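Local coordinates for protein DltD (Streptococcus thermophilus LMG 18311, PDB 7DXM), which probably acts as the terminal O-acyltransferase of the dlt operon, helping to attach D-alanine to lipoteichoic acid of the cell wall, at residues F117-L126 with I146-M155; K234-D242 with V295-T303. All blocks are in the same frame, centred on the assembly; numbering follows the deposited sequence.

Contact 1 (F117-L126 with I146-M155)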
loop_
_atom_site.group_PDB
_atom_site.type_symbol
_atom_site.label_atom_id
_atom_site.label_comp_id
_atom_site.label_asym_id
_atom_site.label_seq_id
_atom_site.Cartn_x
_atom_site.Cartn_y
_atom_site.Cartn_z
ATOM N N PHE A 117 12.835 0.907 -6.227
ATOM C CA PHE A 117 13.064 0.088 -5.045
ATOM C C PHE A 117 13.911 0.832 -4.036
ATOM O O PHE A 117 13.632 0.791 -2.831
ATOM C CB PHE A 117 13.754 -1.213 -5.418
ATOM C CG PHE A 117 14.128 -2.034 -4.238
ATOM C CD1 PHE A 117 13.153 -2.727 -3.530
ATOM C CD2 PHE A 117 15.437 -2.110 -3.817
ATOM C CE1 PHE A 117 13.481 -3.500 -2.423
ATOM C CE2 PHE A 117 15.773 -2.870 -2.706
ATOM C CZ PHE A 117 14.793 -3.572 -2.009
ATOM N N GLN A 118 14.969 1.504 -4.511
ATOM C CA GLN A 118 15.870 2.161 -3.567
ATOM C C GLN A 118 15.175 3.285 -2.806
ATOM O O GLN A 118 15.560 3.593 -1.673
ATOM C CB GLN A 118 17.112 2.694 -4.285
ATOM C CG GLN A 118 18.158 3.289 -3.339
ATOM C CD GLN A 118 18.756 2.243 -2.395
ATOM O OE1 GLN A 118 19.232 1.182 -2.815
ATOM N NE2 GLN A 118 18.709 2.533 -1.108
ATOM N N GLN A 119 14.149 3.900 -3.391
ATOM C CA GLN A 119 13.617 5.089 -2.749
ATOM C C GLN A 119 12.701 4.754 -1.587
ATOM O O GLN A 119 12.190 5.669 -0.943
ATOM C CB GLN A 119 12.919 6.004 -3.766
ATOM C CG GLN A 119 11.738 5.439 -4.483
ATOM C CD GLN A 119 11.288 6.339 -5.634
ATOM O OE1 GLN A 119 11.540 7.548 -5.635
ATOM N NE2 GLN A 119 10.611 5.751 -6.619
ATOM N N PHE A 120 12.511 3.480 -1.279
ATOM C CA PHE A 120 11.866 3.082 -0.038
ATOM C C PHE A 120 12.748 2.226 0.844
ATOM O O PHE A 120 12.649 2.299 2.076
ATOM C CB PHE A 120 10.579 2.328 -0.336
ATOM C CG PHE A 120 9.665 3.083 -1.226
ATOM C CD1 PHE A 120 8.892 4.147 -0.712
ATOM C CD2 PHE A 120 9.587 2.773 -2.582
ATOM C CE1 PHE A 120 8.050 4.865 -1.534
ATOM C CE2 PHE A 120 8.759 3.497 -3.418
ATOM C CZ PHE A 120 7.980 4.536 -2.897
ATOM N N PHE A 121 13.626 1.440 0.250
ATOM C CA PHE A 121 14.494 0.573 1.012
ATOM C C PHE A 121 15.612 1.383 1.673
ATOM O O PHE A 121 16.037 2.424 1.159
ATOM C CB PHE A 121 15.028 -0.483 0.055
ATOM C CG PHE A 121 16.054 -1.359 0.644
ATOM C CD1 PHE A 121 15.685 -2.432 1.438
ATOM C CD2 PHE A 121 17.387 -1.120 0.402
ATOM C CE1 PHE A 121 16.626 -3.248 1.991
ATOM C CE2 PHE A 121 18.342 -1.932 0.943
ATOM C CZ PHE A 121 17.966 -3.001 1.745
ATOM N N ASN A 122 16.072 0.927 2.841
ATOM C CA ASN A 122 17.276 1.500 3.453
ATOM C C ASN A 122 17.943 0.443 4.317
ATOM O O ASN A 122 17.447 -0.674 4.450
ATOM C CB ASN A 122 16.981 2.777 4.259
ATOM C CG ASN A 122 16.201 2.538 5.560
ATOM O OD1 ASN A 122 16.162 1.438 6.136
ATOM N ND2 ASN A 122 15.577 3.606 6.034
ATOM N N ASN A 123 19.062 0.799 4.932
ATOM C CA ASN A 123 19.785 -0.227 5.658
ATOM C C ASN A 123 19.189 -0.509 7.025
ATOM O O ASN A 123 19.505 -1.549 7.619
ATOM C CB ASN A 123 21.251 0.148 5.780
ATOM C CG ASN A 123 22.023 -0.174 4.515
ATOM O OD1 ASN A 123 21.444 -0.683 3.540
ATOM N ND2 ASN A 123 23.334 0.110 4.518
ATOM N N ASP A 124 18.312 0.361 7.526
ATOM C CA ASP A 124 17.602 0.024 8.754
ATOM C C ASP A 124 16.643 -1.124 8.499
ATOM O O ASP A 124 16.593 -2.083 9.277
ATOM C CB ASP A 124 16.870 1.252 9.316
ATOM C CG ASP A 124 16.156 0.973 10.661
ATOM O OD1 ASP A 124 16.349 -0.107 11.276
ATOM O OD2 ASP A 124 15.385 1.856 11.104
ATOM N N GLN A 125 15.896 -1.058 7.391
ATOM C CA GLN A 125 15.010 -2.164 7.015
ATOM C C GLN A 125 15.780 -3.467 6.820
ATOM O O GLN A 125 15.332 -4.532 7.252
ATOM C CB GLN A 125 14.236 -1.804 5.752
ATOM C CG GLN A 125 13.243 -0.673 5.954
ATOM C CD GLN A 125 12.783 -0.044 4.649
ATOM O OE1 GLN A 125 13.051 -0.554 3.555
ATOM N NE2 GLN A 125 12.115 1.096 4.760
ATOM N N LEU A 126 16.972 -3.397 6.227
ATOM C CA LEU A 126 17.744 -4.611 5.975
ATOM C C LEU A 126 18.298 -5.208 7.262
ATOM O O LEU A 126 18.195 -6.423 7.475
ATOM C CB LEU A 126 18.881 -4.330 5.007
ATOM C CG LEU A 126 19.591 -5.630 4.650
ATOM C CD1 LEU A 126 19.105 -6.109 3.297
ATOM C CD2 LEU A 126 21.114 -5.453 4.682
ATOM N N ILE A 146 15.753 -9.274 -2.614
ATOM C CA ILE A 146 16.612 -8.123 -2.333
ATOM C C ILE A 146 17.871 -8.179 -3.188
ATOM O O ILE A 146 18.230 -7.199 -3.859
ATOM C CB ILE A 146 16.961 -8.049 -0.837
ATOM C CG1 ILE A 146 15.817 -7.442 -0.046
ATOM C CG2 ILE A 146 18.219 -7.241 -0.632
ATOM C CD1 ILE A 146 15.883 -7.813 1.371
ATOM N N LEU A 147 18.564 -9.327 -3.179
ATOM C CA LEU A 147 19.735 -9.458 -4.043
ATOM C C LEU A 147 19.371 -9.248 -5.511
ATOM O O LEU A 147 20.190 -8.729 -6.276
ATOM C CB LEU A 147 20.429 -10.807 -3.828
ATOM C CG LEU A 147 21.148 -10.905 -2.473
ATOM C CD1 LEU A 147 21.591 -12.337 -2.097
ATOM C CD2 LEU A 147 22.335 -9.963 -2.456
ATOM N N GLU A 148 18.142 -9.584 -5.917
ATOM C CA GLU A 148 17.736 -9.254 -7.282
ATOM C C GLU A 148 17.614 -7.748 -7.485
ATOM O O GLU A 148 17.970 -7.230 -8.547
ATOM C CB GLU A 148 16.414 -9.916 -7.638
ATOM C CG GLU A 148 16.449 -11.423 -7.741
ATOM C CD GLU A 148 15.183 -11.972 -8.394
ATOM O OE1 GLU A 148 14.709 -11.335 -9.374
ATOM O OE2 GLU A 148 14.652 -13.015 -7.914
ATOM N N MET A 149 17.098 -7.026 -6.498
ATOM C CA MET A 149 16.803 -5.619 -6.725
ATOM C C MET A 149 18.049 -4.780 -6.606
ATOM O O MET A 149 18.285 -3.889 -7.438
ATOM C CB MET A 149 15.740 -5.118 -5.746
ATOM C CG MET A 149 14.384 -5.734 -6.017
ATOM S SD MET A 149 14.088 -5.794 -7.805
ATOM C CE MET A 149 13.800 -4.054 -8.172
ATOM N N LYS A 150 18.864 -5.065 -5.589
ATOM C CA LYS A 150 20.081 -4.308 -5.319
ATOM C C LYS A 150 21.214 -5.328 -5.164
ATOM O O LYS A 150 21.545 -5.742 -4.040
ATOM C CB LYS A 150 19.849 -3.380 -4.114
ATOM C CG LYS A 150 20.955 -2.409 -3.811
ATOM C CD LYS A 150 20.755 -1.650 -2.491
ATOM C CE LYS A 150 21.723 -0.476 -2.407
ATOM N NZ LYS A 150 22.554 -0.529 -1.139
ATOM N N PRO A 151 21.814 -5.781 -6.286
ATOM C CA PRO A 151 22.868 -6.809 -6.170
ATOM C C PRO A 151 24.163 -6.299 -5.529
ATOM O O PRO A 151 24.875 -7.094 -4.897
ATOM C CB PRO A 151 23.108 -7.267 -7.618
ATOM C CG PRO A 151 22.165 -6.445 -8.476
ATOM C CD PRO A 151 21.736 -5.255 -7.660
ATOM N N GLU A 152 24.515 -5.012 -5.661
ATOM C CA GLU A 152 25.701 -4.460 -4.985
ATOM C C GLU A 152 25.236 -3.799 -3.697
ATOM O O GLU A 152 24.925 -2.601 -3.640
ATOM C CB GLU A 152 26.467 -3.497 -5.877
ATOM C CG GLU A 152 27.111 -4.198 -7.055
ATOM C CD GLU A 152 26.788 -3.510 -8.359
ATOM O OE1 GLU A 152 27.751 -3.181 -9.103
ATOM O OE2 GLU A 152 25.563 -3.293 -8.615
ATOM N N ILE A 153 25.267 -4.611 -2.654
ATOM C CA ILE A 153 24.522 -4.475 -1.414
ATOM C C ILE A 153 25.527 -4.560 -0.276
ATOM O O ILE A 153 26.552 -5.243 -0.386
ATOM C CB ILE A 153 23.460 -5.588 -1.313
ATOM C CG1 ILE A 153 22.361 -5.324 -0.291
ATOM C CG2 ILE A 153 24.093 -6.873 -0.953
ATOM C CD1 ILE A 153 21.381 -4.343 -0.677
ATOM N N THR A 154 25.254 -3.861 0.820
ATOM C CA THR A 154 26.090 -4.153 1.966
ATOM C C THR A 154 25.573 -5.424 2.609
ATOM O O THR A 154 24.438 -5.835 2.377
ATOM C CB THR A 154 26.081 -3.006 2.960
ATOM O OG1 THR A 154 27.304 -3.003 3.731
ATOM C CG2 THR A 154 24.862 -3.124 3.877
ATOM N N MET A 155 26.416 -6.062 3.417
ATOM C CA MET A 155 26.040 -7.328 4.069
ATOM C C MET A 155 25.560 -8.345 3.036
ATOM O O MET A 155 24.583 -9.066 3.249
ATOM C CB MET A 155 24.972 -7.114 5.151
ATOM C CG MET A 155 25.433 -6.255 6.314
ATOM S SD MET A 155 24.199 -6.015 7.616
ATOM C CE MET A 155 23.566 -4.364 7.259
#
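The ring of F117 is held between two methylene groups: CB of M149 lies over one face and CB of F121, from its own segment, over the other, both offset toward the rim. The contact from M149 is a CH-pi interaction, with CB 3.7 Å from the centroid of the F117 ring and 17° off the ring normal. The F121 ring has CD1 of L126 at its edge and in its plane, while I153 CD1 approaches it obliquely at 4.2 Å from F121 CE2. This is plain helix-end packing in the largely helical, strand-free region between strands 97-101 and 287-292. The end of helix 114-118 and the first turn of helix 123-131 meet the last turn of helix 137-149 and the loop that leaves it at K150. F117 reaches across because its CG is anti to the backbone N (chi1 175°); M149 CG follows CB over the ring, and bends at chi2 and chi3 bring CE back to F117 CB. Q118 OE1 rests beside the aliphatic end of K150, whose chain is extended as far as CE. At the other end of the contact, L126 spreads its branches between two partners: CD1 meets I146 CD1 at 4.1 Å, and CD2 meets M155 CE at 3.7 Å, the side chains of L126 and M155 running antiparallel alongside each other. L159 of helix 156-163 touches both L126 and I146. Between helices 114-118 and 123-131, a capping box of N122 and Q125 sets the turn: N122 OD1 accepts from Q125 N at 2.8 Å, nearly along the C=O axis. Returning the cap, Q125 OE1 takes a weak bond from N122 N, while Q125 NE2 donates to F120 O at 3.0 Å, tilted 24° from the carbonyl plane.

Contact 2 (K234-D242 with V295-T303)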
loop_
_atom_site.group_PDB
_atom_site.type_symbol
_atom_site.label_atom_id
_atom_site.label_comp_id
_atom_site.label_asym_id
_atom_site.label_seq_id
_atom_site.Cartn_x
_atom_site.Cartn_y
_atom_site.Cartn_z
ATOM N N LYS A 234 -14.439 19.172 -16.085
ATOM C CA LYS A 234 -15.011 19.711 -17.317
ATOM C C LYS A 234 -14.009 19.770 -18.479
ATOM O O LYS A 234 -14.334 20.343 -19.530
ATOM C CB LYS A 234 -15.605 21.103 -17.056
ATOM C CG LYS A 234 -14.637 22.106 -16.440
ATOM C CD LYS A 234 -15.071 23.554 -16.737
ATOM C CE LYS A 234 -15.119 23.864 -18.254
ATOM N NZ LYS A 234 -15.408 25.309 -18.543
ATOM N N SER A 235 -12.813 19.195 -18.335
ATOM C CA SER A 235 -11.795 19.302 -19.371
ATOM C C SER A 235 -11.733 18.080 -20.275
ATOM O O SER A 235 -10.861 18.024 -21.149
ATOM C CB SER A 235 -10.409 19.538 -18.749
ATOM O OG SER A 235 -9.959 18.380 -18.052
ATOM N N ASN A 236 -12.602 17.098 -20.087
ATOM C CA ASN A 236 -12.523 15.893 -20.903
ATOM C C ASN A 236 -13.819 15.111 -20.734
ATOM O O ASN A 236 -14.765 15.570 -20.076
ATOM C CB ASN A 236 -11.309 15.045 -20.523
ATOM C CG ASN A 236 -11.304 14.679 -19.060
ATOM O OD1 ASN A 236 -11.663 13.558 -18.682
ATOM N ND2 ASN A 236 -10.908 15.634 -18.217
ATOM N N ASP A 237 -13.843 13.922 -21.341
ATOM C CA ASP A 237 -14.980 13.020 -21.347
ATOM C C ASP A 237 -14.703 11.754 -20.560
ATOM O O ASP A 237 -15.549 10.852 -20.536
ATOM C CB ASP A 237 -15.359 12.656 -22.793
ATOM C CG ASP A 237 -15.934 13.841 -23.568
ATOM O OD1 ASP A 237 -16.475 14.767 -22.922
ATOM O OD2 ASP A 237 -15.841 13.851 -24.819
ATOM N N PHE A 238 -13.535 11.647 -19.940
ATOM C CA PHE A 238 -13.186 10.458 -19.177
ATOM C C PHE A 238 -13.572 10.581 -17.710
ATOM O O PHE A 238 -13.443 9.603 -16.962
ATOM C CB PHE A 238 -11.686 10.182 -19.298
ATOM C CG PHE A 238 -11.264 9.594 -20.624
ATOM C CD1 PHE A 238 -11.379 8.216 -20.864
ATOM C CD2 PHE A 238 -10.719 10.406 -21.619
ATOM C CE1 PHE A 238 -10.967 7.667 -22.081
ATOM C CE2 PHE A 238 -10.312 9.864 -22.833
ATOM C CZ PHE A 238 -10.432 8.499 -23.066
ATOM N N GLY A 239 -14.060 11.754 -17.302
ATOM C CA GLY A 239 -14.268 12.079 -15.907
ATOM C C GLY A 239 -12.967 11.973 -15.148
ATOM O O GLY A 239 -12.919 11.374 -14.072
ATOM N N ILE A 240 -11.897 12.530 -15.715
ATOM C CA ILE A 240 -10.576 12.531 -15.101
ATOM C C ILE A 240 -10.287 13.932 -14.601
ATOM O O ILE A 240 -10.606 14.917 -15.276
ATOM C CB ILE A 240 -9.496 12.056 -16.084
ATOM C CG1 ILE A 240 -9.700 10.575 -16.359
ATOM C CG2 ILE A 240 -8.143 12.262 -15.487
ATOM C CD1 ILE A 240 -8.753 10.013 -17.336
ATOM N N ASP A 241 -9.716 14.017 -13.400
ATOM C CA ASP A 241 -9.448 15.309 -12.778
ATOM C C ASP A 241 -8.695 16.230 -13.733
ATOM O O ASP A 241 -7.801 15.798 -14.470
ATOM C CB ASP A 241 -8.660 15.129 -11.478
ATOM C CG ASP A 241 -8.296 16.445 -10.848
ATOM O OD1 ASP A 241 -7.349 17.088 -11.356
ATOM O OD2 ASP A 241 -8.961 16.848 -9.858
ATOM N N ASP A 242 -9.087 17.506 -13.715
ATOM C CA ASP A 242 -8.561 18.483 -14.664
ATOM C C ASP A 242 -7.035 18.521 -14.639
ATOM O O ASP A 242 -6.374 18.342 -15.676
ATOM C CB ASP A 242 -9.152 19.863 -14.359
ATOM C CG ASP A 242 -10.596 20.010 -14.840
ATOM O OD1 ASP A 242 -11.027 19.196 -15.691
ATOM O OD2 ASP A 242 -11.297 20.947 -14.385
ATOM N N VAL A 295 -10.459 0.281 -12.450
ATOM C CA VAL A 295 -9.928 1.294 -13.294
ATOM C C VAL A 295 -11.019 1.917 -14.074
ATOM O O VAL A 295 -11.909 1.282 -14.551
ATOM C CB VAL A 295 -8.924 0.734 -14.275
ATOM C CG1 VAL A 295 -8.181 1.859 -14.933
ATOM C CG2 VAL A 295 -7.980 -0.195 -13.573
ATOM N N ASN A 296 -10.930 3.206 -14.193
ATOM C CA ASN A 296 -11.901 3.931 -15.002
ATOM C C ASN A 296 -12.145 3.123 -16.261
ATOM O O ASN A 296 -11.215 2.888 -17.037
ATOM C CB ASN A 296 -11.380 5.334 -15.345
ATOM C CG ASN A 296 -12.412 6.194 -16.046
ATOM O OD1 ASN A 296 -13.298 5.686 -16.729
ATOM N ND2 ASN A 296 -12.289 7.508 -15.895
ATOM N N SER A 297 -13.383 2.663 -16.451
ATOM C CA SER A 297 -13.632 1.711 -17.527
ATOM C C SER A 297 -13.713 2.402 -18.888
ATOM O O SER A 297 -13.359 1.785 -19.901
ATOM C CB SER A 297 -14.887 0.904 -17.204
ATOM O OG SER A 297 -15.803 1.724 -16.508
ATOM N N LYS A 298 -14.157 3.667 -18.934
ATOM C CA LYS A 298 -13.998 4.488 -20.134
ATOM C C LYS A 298 -12.532 4.564 -20.576
ATOM O O LYS A 298 -12.201 4.437 -21.769
ATOM C CB LYS A 298 -14.511 5.897 -19.861
ATOM C CG LYS A 298 -16.000 6.035 -19.723
ATOM C CD LYS A 298 -16.333 7.533 -19.618
ATOM C CE LYS A 298 -17.770 7.820 -19.179
ATOM N NZ LYS A 298 -17.947 9.281 -18.880
ATOM N N TRP A 299 -11.641 4.804 -19.611
ATOM C CA TRP A 299 -10.206 4.763 -19.871
ATOM C C TRP A 299 -9.774 3.382 -20.367
ATOM O O TRP A 299 -9.073 3.266 -21.374
ATOM C CB TRP A 299 -9.458 5.161 -18.595
ATOM C CG TRP A 299 -8.018 5.414 -18.806
ATOM C CD1 TRP A 299 -6.964 4.680 -18.327
ATOM C CD2 TRP A 299 -7.450 6.480 -19.567
ATOM N NE1 TRP A 299 -5.776 5.228 -18.755
ATOM C CE2 TRP A 299 -6.051 6.335 -19.513
ATOM C CE3 TRP A 299 -7.989 7.547 -20.288
ATOM C CZ2 TRP A 299 -5.197 7.210 -20.152
ATOM C CZ3 TRP A 299 -7.128 8.418 -20.922
ATOM C CH2 TRP A 299 -5.753 8.244 -20.851
ATOM N N MET A 300 -10.188 2.320 -19.673
ATOM C CA MET A 300 -9.834 0.966 -20.102
ATOM C C MET A 300 -10.272 0.694 -21.530
ATOM O O MET A 300 -9.623 -0.074 -22.253
ATOM C CB MET A 300 -10.490 -0.068 -19.197
ATOM C CG MET A 300 -10.254 0.085 -17.737
ATOM S SD MET A 300 -10.453 -1.571 -17.084
ATOM C CE MET A 300 -11.796 -2.177 -18.115
ATOM N N ALA A 301 -11.412 1.259 -21.917
ATOM C CA ALA A 301 -11.863 1.179 -23.292
ATOM C C ALA A 301 -10.876 1.878 -24.213
ATOM O O ALA A 301 -10.436 1.302 -25.216
ATOM C CB ALA A 301 -13.257 1.797 -23.408
ATOM N N TYR A 302 -10.482 3.114 -23.867
ATOM C CA TYR A 302 -9.645 3.894 -24.789
ATOM C C TYR A 302 -8.239 3.325 -24.910
ATOM O O TYR A 302 -7.600 3.475 -25.953
ATOM C CB TYR A 302 -9.564 5.371 -24.377
ATOM C CG TYR A 302 -9.745 6.309 -25.555
ATOM C CD1 TYR A 302 -10.938 6.246 -26.312
ATOM C CD2 TYR A 302 -8.776 7.270 -25.907
ATOM C CE1 TYR A 302 -11.178 7.088 -27.418
ATOM C CE2 TYR A 302 -8.999 8.168 -27.002
ATOM C CZ TYR A 302 -10.206 8.051 -27.783
ATOM O OH TYR A 302 -10.472 8.878 -28.896
ATOM N N THR A 303 -7.730 2.705 -23.854
ATOM C CA THR A 303 -6.380 2.165 -23.853
ATOM C C THR A 303 -6.356 0.683 -24.168
ATOM O O THR A 303 -5.274 0.088 -24.247
ATOM C CB THR A 303 -5.714 2.355 -22.484
ATOM O OG1 THR A 303 -6.265 1.392 -21.569
ATOM C CG2 THR A 303 -5.901 3.798 -21.930
#
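The irregular loop around F238 comes up to the first turn of helix 297-303, F238 and K298 being the nearest CA pair at 6.1 Å, and G239 turns the chain just afterwards with a positive phi of 59°. The loop is built on an Asx turn: N236 OD1 accepts from both F238 N and I240 N, and N236 ND2 donates back to I240 O at 3.0 Å, with that oxygen in its amide plane. Held this way, the F238 carbonyl faces N296, whose ND2 donates to F238 O at 2.6 Å with an N-H...O angle of 155°. N296 is the N-cap of the helix, and its OD1 accepts weakly from W299 N, so one amide both caps the helix and grips the loop. K298 adds a weak bond, NZ to D237 O at 3.3 Å, with its chain extended beyond CG. The side chains form an aromatic cluster centred on F238. W299 points the edge of its six-membered ring at one face of F238, a T-shaped pair with centroids 4.8 Å apart and planes at 75°. F238 in turn presents its own edge to the face of Y302 in an offset T-shaped arrangement, CZ lying 3.4 Å from Y302 CG. I240 CD1 reaches W299 CE3 at 3.9 Å, near the rim of the indole. L249 of helix 242-249, the helix after the loop, touches both I240 and W299. Backbone bonds between D241 and Q343 and between N296 and T345 tie both segments to the loop before helix 351-365, N296 and helix 297-303 coming just after strand 287-292.

How the contacts relate
Contacts 1 and 2 are separate packing sites, with centres about 37 Å apart and nearest atoms about 20 Å apart, and they follow one another in series along the chain. Their centres lie about 19 Å (contact 1) and 24 Å (contact 2) from the centre of the chain. Contact 1 packs within the helices between strands 97-101 and 287-292; contact 2 joins a loop later in the same region, between helices 218-231 and 242-249, to helix 297-303 just after strand 287-292. S46, D344 and H347 have charge-relay geometry, consistent with an SGNH-type triad. I240 of contact 2 comes near this possible active site without touching it.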